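Local coordinates for protein hydrolase, haloacid dehalogenase-like family (Chlorobaculum tepidum, PDB 2HCF) that probably acts as a magnesium-dependent hydrolase of the haloacid dehalogenase-like family, binding the metal at the C-terminal ends of strands in its central parallel sheet, at residues T5-D10 and V174-T179; F9-T14 and L113-G118. All coordinates share one frame; numbering follows the deposited sequence.

Contact 1. Residues T5-D10 and V174-T179. With MG (magnesium ion), chain B.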
ATOM      1  N   THR A   5     -17.746   9.467  -1.711  1.00 31.89           N
ATOM      2  CA  THR A   5     -16.272   9.589  -1.589  1.00 30.56           C
ATOM      3  C   THR A   5     -15.533   8.252  -1.700  1.00 27.41           C
ATOM      4  O   THR A   5     -15.954   7.246  -1.131  1.00 25.74           O
ATOM      5  CB  THR A   5     -15.902  10.243  -0.271  1.00 30.08           C
ATOM      6  OG1 THR A   5     -16.391  11.587  -0.287  1.00 33.02           O
ATOM      7  CG2 THR A   5     -14.387  10.293  -0.060  1.00 30.75           C
ATOM      8  N   LEU A   6     -14.434   8.286  -2.451  1.00 24.14           N
ATOM      9  CA  LEU A   6     -13.559   7.145  -2.683  1.00 22.81           C
ATOM     10  C   LEU A   6     -12.315   7.347  -1.815  1.00 21.85           C
ATOM     11  O   LEU A   6     -11.595   8.343  -1.965  1.00 21.88           O
ATOM     12  CB  LEU A   6     -13.167   7.046  -4.172  1.00 21.91           C
ATOM     13  CG  LEU A   6     -12.114   5.982  -4.524  1.00 21.96           C
ATOM     14  CD1 LEU A   6     -12.591   4.623  -4.108  1.00 18.02           C
ATOM     15  CD2 LEU A   6     -11.725   5.935  -5.976  1.00 21.60           C
ATOM     16  N   VAL A   7     -12.084   6.409  -0.904  1.00 21.40           N
ATOM     17  CA  VAL A   7     -10.970   6.502   0.002  1.00 20.35           C
ATOM     18  C   VAL A   7     -10.022   5.294  -0.157  1.00 19.81           C
ATOM     19  O   VAL A   7     -10.389   4.152   0.135  1.00 18.18           O
ATOM     20  CB  VAL A   7     -11.463   6.586   1.467  1.00 19.94           C
ATOM     21  CG1 VAL A   7     -10.301   6.926   2.379  1.00 20.95           C
ATOM     22  CG2 VAL A   7     -12.562   7.632   1.601  1.00 20.75           C
ATOM     23  N   LEU A   8      -8.790   5.593  -0.539  1.00 18.51           N
ATOM     24  CA  LEU A   8      -7.792   4.583  -0.875  1.00 19.23           C
ATOM     25  C   LEU A   8      -6.635   4.644   0.127  1.00 18.67           C
ATOM     26  O   LEU A   8      -6.020   5.685   0.332  1.00 19.46           O
ATOM     27  CB  LEU A   8      -7.305   4.801  -2.313  1.00 19.79           C
ATOM     28  CG  LEU A   8      -8.362   4.742  -3.420  1.00 20.56           C
ATOM     29  CD1 LEU A   8      -7.745   5.177  -4.732  1.00 20.62           C
ATOM     30  CD2 LEU A   8      -8.972   3.360  -3.549  1.00 23.47           C
ATOM     31  N   PHE A   9      -6.347   3.507   0.738  1.00 18.79           N
ATOM     32  CA  PHE A   9      -5.357   3.363   1.804  1.00 18.46           C
ATOM     33  C   PHE A   9      -4.191   2.503   1.347  1.00 18.79           C
ATOM     34  O   PHE A   9      -4.383   1.384   0.778  1.00 18.21           O
ATOM     35  CB  PHE A   9      -5.965   2.615   2.993  1.00 17.71           C
ATOM     36  CG  PHE A   9      -6.779   3.478   3.943  1.00 17.25           C
ATOM     37  CD1 PHE A   9      -6.158   4.124   5.010  1.00 17.31           C
ATOM     38  CD2 PHE A   9      -8.171   3.559   3.836  1.00 17.09           C
ATOM     39  CE1 PHE A   9      -6.898   4.885   5.904  1.00 17.67           C
ATOM     40  CE2 PHE A   9      -8.906   4.314   4.716  1.00 16.14           C
ATOM     41  CZ  PHE A   9      -8.262   4.980   5.757  1.00 18.31           C
ATOM     42  N   ASP A  10      -2.997   3.027   1.599  1.00 19.28           N
ATOM     43  CA  ASP A  10      -1.750   2.253   1.680  1.00 19.15           C
ATOM     44  C   ASP A  10      -1.762   1.317   2.892  1.00 19.16           C
ATOM     45  O   ASP A  10      -2.493   1.569   3.817  1.00 18.35           O
ATOM     46  CB  ASP A  10      -0.617   3.258   1.811  1.00 20.33           C
ATOM     47  CG  ASP A  10       0.745   2.598   1.893  1.00 21.95           C
ATOM     48  OD1 ASP A  10       1.088   1.920   0.904  1.00 21.62           O
ATOM     49  OD2 ASP A  10       1.453   2.795   2.921  1.00 17.17           O
ATOM     50  N   VAL A 174      -9.735  10.393  -2.186  1.00 20.47           N
ATOM     51  CA  VAL A 174      -8.793  10.588  -1.083  1.00 20.65           C
ATOM     52  C   VAL A 174      -7.796   9.429  -1.072  1.00 19.80           C
ATOM     53  O   VAL A 174      -8.180   8.246  -1.021  1.00 18.90           O
ATOM     54  CB  VAL A 174      -9.535  10.685   0.278  1.00 20.31           C
ATOM     55  CG1 VAL A 174      -8.560  10.862   1.423  1.00 21.09           C
ATOM     56  CG2 VAL A 174     -10.528  11.827   0.250  1.00 21.48           C
ATOM     57  N   ILE A 175      -6.518   9.785  -1.151  1.00 19.81           N
ATOM     58  CA  ILE A 175      -5.458   8.813  -1.154  1.00 20.34           C
ATOM     59  C   ILE A 175      -4.581   8.985   0.071  1.00 19.95           C
ATOM     60  O   ILE A 175      -4.015  10.051   0.293  1.00 20.32           O
ATOM     61  CB  ILE A 175      -4.665   8.907  -2.439  1.00 19.63           C
ATOM     62  CG1 ILE A 175      -5.474   8.235  -3.549  1.00 20.38           C
ATOM     63  CG2 ILE A 175      -3.328   8.219  -2.329  1.00 19.60           C
ATOM     64  CD1 ILE A 175      -5.082   8.639  -4.939  1.00 21.05           C
ATOM     65  N   ILE A 176      -4.477   7.917   0.860  1.00 19.70           N
ATOM     66  CA  ILE A 176      -3.839   7.979   2.174  1.00 19.47           C
ATOM     67  C   ILE A 176      -2.593   7.086   2.249  1.00 19.84           C
ATOM     68  O   ILE A 176      -2.657   5.871   1.947  1.00 20.03           O
ATOM     69  CB  ILE A 176      -4.843   7.574   3.283  1.00 19.34           C
ATOM     70  CG1 ILE A 176      -6.052   8.512   3.261  1.00 19.84           C
ATOM     71  CG2 ILE A 176      -4.180   7.573   4.660  1.00 19.69           C
ATOM     72  CD1 ILE A 176      -7.302   7.949   3.939  1.00 18.54           C
ATOM     73  N   GLY A 177      -1.492   7.677   2.719  1.00 18.86           N
ATOM     74  CA  GLY A 177      -0.247   6.955   2.976  1.00 18.73           C
ATOM     75  C   GLY A 177       0.810   7.709   3.763  1.00 18.42           C
ATOM     76  O   GLY A 177       0.586   8.828   4.202  1.00 18.05           O
ATOM     77  N   ASP A 178       1.991   7.097   3.881  1.00 18.67           N
ATOM     78  CA  ASP A 178       3.058   7.526   4.794  1.00 17.25           C
ATOM     79  C   ASP A 178       4.371   7.985   4.153  1.00 17.53           C
ATOM     80  O   ASP A 178       5.319   8.264   4.893  1.00 16.91           O
ATOM     81  CB  ASP A 178       3.358   6.393   5.781  1.00 17.89           C
ATOM     82  CG  ASP A 178       4.047   5.184   5.104  1.00 19.52           C
ATOM     83  OD1 ASP A 178       3.413   4.620   4.181  1.00 19.72           O
ATOM     84  OD2 ASP A 178       5.196   4.809   5.514  1.00 19.33           O
ATOM     85  N   THR A 179       4.432   8.064   2.809  1.00 16.56           N
ATOM     86  CA  THR A 179       5.663   8.454   2.104  1.00 17.01           C
ATOM     87  C   THR A 179       5.412   9.430   0.984  1.00 17.50           C
ATOM     88  O   THR A 179       4.275   9.674   0.572  1.00 17.31           O
ATOM     89  CB  THR A 179       6.403   7.240   1.455  1.00 16.94           C
ATOM     90  OG1 THR A 179       5.826   6.954   0.161  1.00 17.50           O
ATOM     91  CG2 THR A 179       6.321   6.013   2.362  1.00 16.71           C
TER
HETATM   92 MG    MG B 300       3.483   2.820   3.105  1.00 15.09          MG
HETATM   93  O   HOH W   1       3.824   1.086   1.926  1.00 16.02           O
HETATM   94  O   HOH W   2       5.619   2.764   3.794  1.00 17.21           O
HETATM   95  O   HOH W   3       3.592   3.782   1.275  1.00 13.89           O

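Contact 2. Residues F9-T14 and L113-G118. With MG (magnesium ion), chain B.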
ATOM      1  N   PHE A   9      -6.347   3.507   0.738  1.00 18.79           N
ATOM      2  CA  PHE A   9      -5.357   3.363   1.804  1.00 18.46           C
ATOM      3  C   PHE A   9      -4.191   2.503   1.347  1.00 18.79           C
ATOM      4  O   PHE A   9      -4.383   1.384   0.778  1.00 18.21           O
ATOM      5  CB  PHE A   9      -5.965   2.615   2.993  1.00 17.71           C
ATOM      6  CG  PHE A   9      -6.779   3.478   3.943  1.00 17.25           C
ATOM      7  CD1 PHE A   9      -6.158   4.124   5.010  1.00 17.31           C
ATOM      8  CD2 PHE A   9      -8.171   3.559   3.836  1.00 17.09           C
ATOM      9  CE1 PHE A   9      -6.898   4.885   5.904  1.00 17.67           C
ATOM     10  CE2 PHE A   9      -8.906   4.314   4.716  1.00 16.14           C
ATOM     11  CZ  PHE A   9      -8.262   4.980   5.757  1.00 18.31           C
ATOM     12  N   ASP A  10      -2.997   3.027   1.599  1.00 19.28           N
ATOM     13  CA  ASP A  10      -1.750   2.253   1.680  1.00 19.15           C
ATOM     14  C   ASP A  10      -1.762   1.317   2.892  1.00 19.16           C
ATOM     15  O   ASP A  10      -2.493   1.569   3.817  1.00 18.35           O
ATOM     16  CB  ASP A  10      -0.617   3.258   1.811  1.00 20.33           C
ATOM     17  CG  ASP A  10       0.745   2.598   1.893  1.00 21.95           C
ATOM     18  OD1 ASP A  10       1.088   1.920   0.904  1.00 21.62           O
ATOM     19  OD2 ASP A  10       1.453   2.795   2.921  1.00 17.17           O
ATOM     20  N   ILE A  11      -0.986   0.227   2.868  1.00 18.90           N
ATOM     21  CA  ILE A  11      -0.897  -0.721   3.983  1.00 18.30           C
ATOM     22  C   ILE A  11       0.298  -0.406   4.925  1.00 18.75           C
ATOM     23  O   ILE A  11       0.098   0.112   6.047  1.00 17.90           O
ATOM     24  CB  ILE A  11      -0.850  -2.167   3.457  1.00 18.86           C
ATOM     25  CG1 ILE A  11      -2.084  -2.433   2.564  1.00 17.56           C
ATOM     26  CG2 ILE A  11      -0.758  -3.166   4.611  1.00 17.57           C
ATOM     27  CD1 ILE A  11      -2.189  -3.843   2.048  1.00 17.81           C
ATOM     28  N   ASP A  12       1.531  -0.660   4.469  1.00 18.82           N
ATOM     29  CA  ASP A  12       2.705  -0.633   5.353  1.00 18.82           C
ATOM     30  C   ASP A  12       3.068   0.781   5.755  1.00 18.80           C
ATOM     31  O   ASP A  12       3.175   1.673   4.883  1.00 17.18           O
ATOM     32  CB  ASP A  12       3.906  -1.328   4.715  1.00 19.00           C
ATOM     33  CG  ASP A  12       3.608  -2.812   4.396  1.00 21.09           C
ATOM     34  OD1 ASP A  12       2.894  -3.055   3.416  1.00 24.07           O
ATOM     35  OD2 ASP A  12       4.051  -3.700   5.137  1.00 22.96           O
ATOM     36  N   GLY A  13       3.179   0.983   7.068  1.00 19.06           N
ATOM     37  CA  GLY A  13       3.462   2.316   7.649  1.00 18.44           C
ATOM     38  C   GLY A  13       2.276   3.280   7.697  1.00 18.70           C
ATOM     39  O   GLY A  13       2.460   4.446   8.066  1.00 18.32           O
ATOM     40  N   THR A  14       1.083   2.795   7.308  1.00 17.92           N
ATOM     41  CA  THR A  14      -0.168   3.531   7.299  1.00 17.11           C
ATOM     42  C   THR A  14      -1.237   2.805   8.118  1.00 17.29           C
ATOM     43  O   THR A  14      -1.800   3.366   9.068  1.00 17.28           O
ATOM     44  CB  THR A  14      -0.671   3.722   5.865  1.00 17.19           C
ATOM     45  OG1 THR A  14       0.316   4.428   5.086  1.00 14.03           O
ATOM     46  CG2 THR A  14      -1.968   4.508   5.826  1.00 17.54           C
ATOM     47  N   LEU A 113     -14.419   2.086   0.325  1.00 20.04           N
ATOM     48  CA  LEU A 113     -13.016   1.892   0.749  1.00 19.81           C
ATOM     49  C   LEU A 113     -12.287   0.983  -0.230  1.00 19.79           C
ATOM     50  O   LEU A 113     -12.853  -0.012  -0.685  1.00 20.25           O
ATOM     51  CB  LEU A 113     -12.918   1.279   2.132  1.00 20.69           C
ATOM     52  CG  LEU A 113     -13.133   2.161   3.362  1.00 20.83           C
ATOM     53  CD1 LEU A 113     -13.282   1.227   4.539  1.00 23.10           C
ATOM     54  CD2 LEU A 113     -11.980   3.087   3.581  1.00 24.35           C
ATOM     55  N   GLY A 114     -11.048   1.345  -0.565  1.00 19.51           N
ATOM     56  CA  GLY A 114     -10.171   0.473  -1.337  1.00 19.03           C
ATOM     57  C   GLY A 114      -8.697   0.575  -0.916  1.00 18.89           C
ATOM     58  O   GLY A 114      -8.301   1.473  -0.158  1.00 17.90           O
ATOM     59  N   LEU A 115      -7.886  -0.353  -1.423  1.00 17.22           N
ATOM     60  CA  LEU A 115      -6.479  -0.388  -1.135  1.00 17.34           C
ATOM     61  C   LEU A 115      -5.758   0.147  -2.332  1.00 17.87           C
ATOM     62  O   LEU A 115      -6.174  -0.127  -3.449  1.00 18.09           O
ATOM     63  CB  LEU A 115      -6.037  -1.810  -0.921  1.00 17.71           C
ATOM     64  CG  LEU A 115      -6.649  -2.432   0.344  1.00 17.01           C
ATOM     65  CD1 LEU A 115      -6.455  -3.891   0.297  1.00 17.96           C
ATOM     66  CD2 LEU A 115      -5.976  -1.858   1.609  1.00 18.68           C
ATOM     67  N   LEU A 116      -4.684   0.891  -2.103  1.00 18.66           N
ATOM     68  CA  LEU A 116      -3.745   1.287  -3.134  1.00 18.98           C
ATOM     69  C   LEU A 116      -2.371   1.097  -2.511  1.00 19.56           C
ATOM     70  O   LEU A 116      -1.977   1.900  -1.636  1.00 18.78           O
ATOM     71  CB  LEU A 116      -3.937   2.752  -3.543  1.00 19.65           C
ATOM     72  CG  LEU A 116      -3.294   3.120  -4.876  1.00 21.96           C
ATOM     73  CD1 LEU A 116      -3.901   4.371  -5.449  1.00 23.97           C
ATOM     74  CD2 LEU A 116      -1.785   3.303  -4.763  1.00 22.86           C
ATOM     75  N   THR A 117      -1.689   0.008  -2.910  1.00 19.12           N
ATOM     76  CA  THR A 117      -0.540  -0.482  -2.174  1.00 19.94           C
ATOM     77  C   THR A 117       0.587  -1.041  -3.020  1.00 19.77           C
ATOM     78  O   THR A 117       0.360  -1.492  -4.148  1.00 20.08           O
ATOM     79  CB  THR A 117      -1.027  -1.535  -1.154  1.00 19.11           C
ATOM     80  OG1 THR A 117       0.082  -2.135  -0.497  1.00 20.16           O
ATOM     81  CG2 THR A 117      -1.902  -2.563  -1.820  1.00 20.92           C
ATOM     82  N   GLY A 118       1.807  -0.997  -2.468  1.00 19.76           N
ATOM     83  CA  GLY A 118       2.993  -1.585  -3.115  1.00 19.13           C
ATOM     84  C   GLY A 118       3.059  -3.092  -2.930  1.00 18.67           C
ATOM     85  O   GLY A 118       3.876  -3.769  -3.558  1.00 20.27           O
TER
HETATM   86 MG    MG B 300       3.483   2.820   3.105  1.00 15.09          MG
HETATM   87  O   HOH W   4       1.571  -0.922   1.257  1.00 10.65           O
HETATM   88  O   HOH W   1       3.824   1.086   1.926  1.00 16.02           O
HETATM   89  O   HOH W   2       5.619   2.764   3.794  1.00 17.21           O
HETATM   90  O   HOH W   3       3.592   3.782   1.275  1.00 13.89           O

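Contact 1. Residues T5-D10 and V174-T179
Strands 5-9 and 173-177 are neighbours in the central parallel sheet of the Rossmann-like HAD core, and D10 and D178, just past their C-terminal ends, hold the magnesium ion. The backbones are joined by four hydrogen bonds: V174 N to L6 O, L8 N to V174 O, I176 N to L8 O and D10 N to I176 O, the last nearly straight at 174°. L8, on strand 5-9, thus gives its N to one residue of the partner and its O to another, the pattern of a parallel pair. V7, F9, V174 and I176 share one face of the sheet, L8 and I175 the other. On the first face I176 carries the packing: CD1 lies 3.5 Å from V7 CG1 and also over one face of the F9 ring, 3.8 Å from its centroid, a CH-pi contact that a long, branched aliphatic chain can make while its beta-branch suits the strand. The ring's other neighbours include L101, L102 and L105 of helix 98-106. On the opposite face L8 CD1 meets I175 CG1 at 4.0 Å. Beyond the strands, D10 CG stands anti to the backbone N (chi1 -180°), carrying the carboxylate forward to the ion. The metal is bound by D10 OD2 at 2.0 Å, by D178 OD1 at 2.1 Å, by three waters and by the carbonyl O of D12. The two carboxylates are turned 18° apart. D10 OD2 has T14 as a second partner, and D10 OD1 forms a salt bridge with R149. D10 OD2 and D178 OD1 can sit 3.0 Å apart, with no hydrogen bond between them, because both are ligands of the same ion, so the ends of two neighbouring strands are joined through the metal.

Contact 2. Residues F9-T14 and L113-G118
F9 is gripped by two backbone hydrogen bonds to strand 111-116: F9 N gives to G114 O at 3.0 Å, and F9 O takes L116 N at 2.9 Å. In the second bond the donor sits well above the carbonyl plane, 53° out of it. Past the strand, a water bridges the segments, giving a hydrogen bond to D10 OD1, accepting one from D12 N and lying 2.6 Å from T117 OG1, to which it is also hydrogen-bonded. T117 places that hydroxyl by holding OG1 anti to the backbone N (chi1 174°), and N119 is a further partner of it. Within the loop, T14 OG1 donates to D10 OD2 at 2.9 Å on the anti lone pair of that oxygen, while D12 contributes its carbonyl O to the magnesium ion at 2.1 Å, leaving its carboxylate to K127 and N119. D10, D12 and T14 match the DxDx(T/V) signature of HAD enzymes, and G13, at a phi of 77°, suits the turn between them. Outward from the polar centre, I11 lays CG1 3.8 Å from T117 OG1 and 4.0 Å from L115 CD2, with L128 of helix 121-129 also against it. Cutting I11 back to an alanine would probably open a gap beside L115 and T117 and leave the loop less firmly seated. At the far end L113 CD2 meets the edge of the F9 ring, in its plane, 3.5 Å from CE2. Both oxygens of D10 thus have partners, T117 taking part through a water, which probably limits rotation of the carboxylate.

Both contacts are buried, and both start from strand 5-9, which lies between 173-177 and 111-116 in the parallel sheet; F9 and D10 belong to each. The centre of contact 2 is about 3 Å from the centre of the chain, that of contact 1 about 9 Å. Contact 1 is mostly regular strand pairing with apolar faces, ending in two acidic ligands, whereas contact 2 leaves the sheet early and turns to loop chemistry of hydroxyls, water and a carbonyl ligand. The metal ties the two: D178 and D12 join D10 as its protein ligands, D178 OD1 and D12 O 3.0 Å apart, and three waters fill the remaining positions.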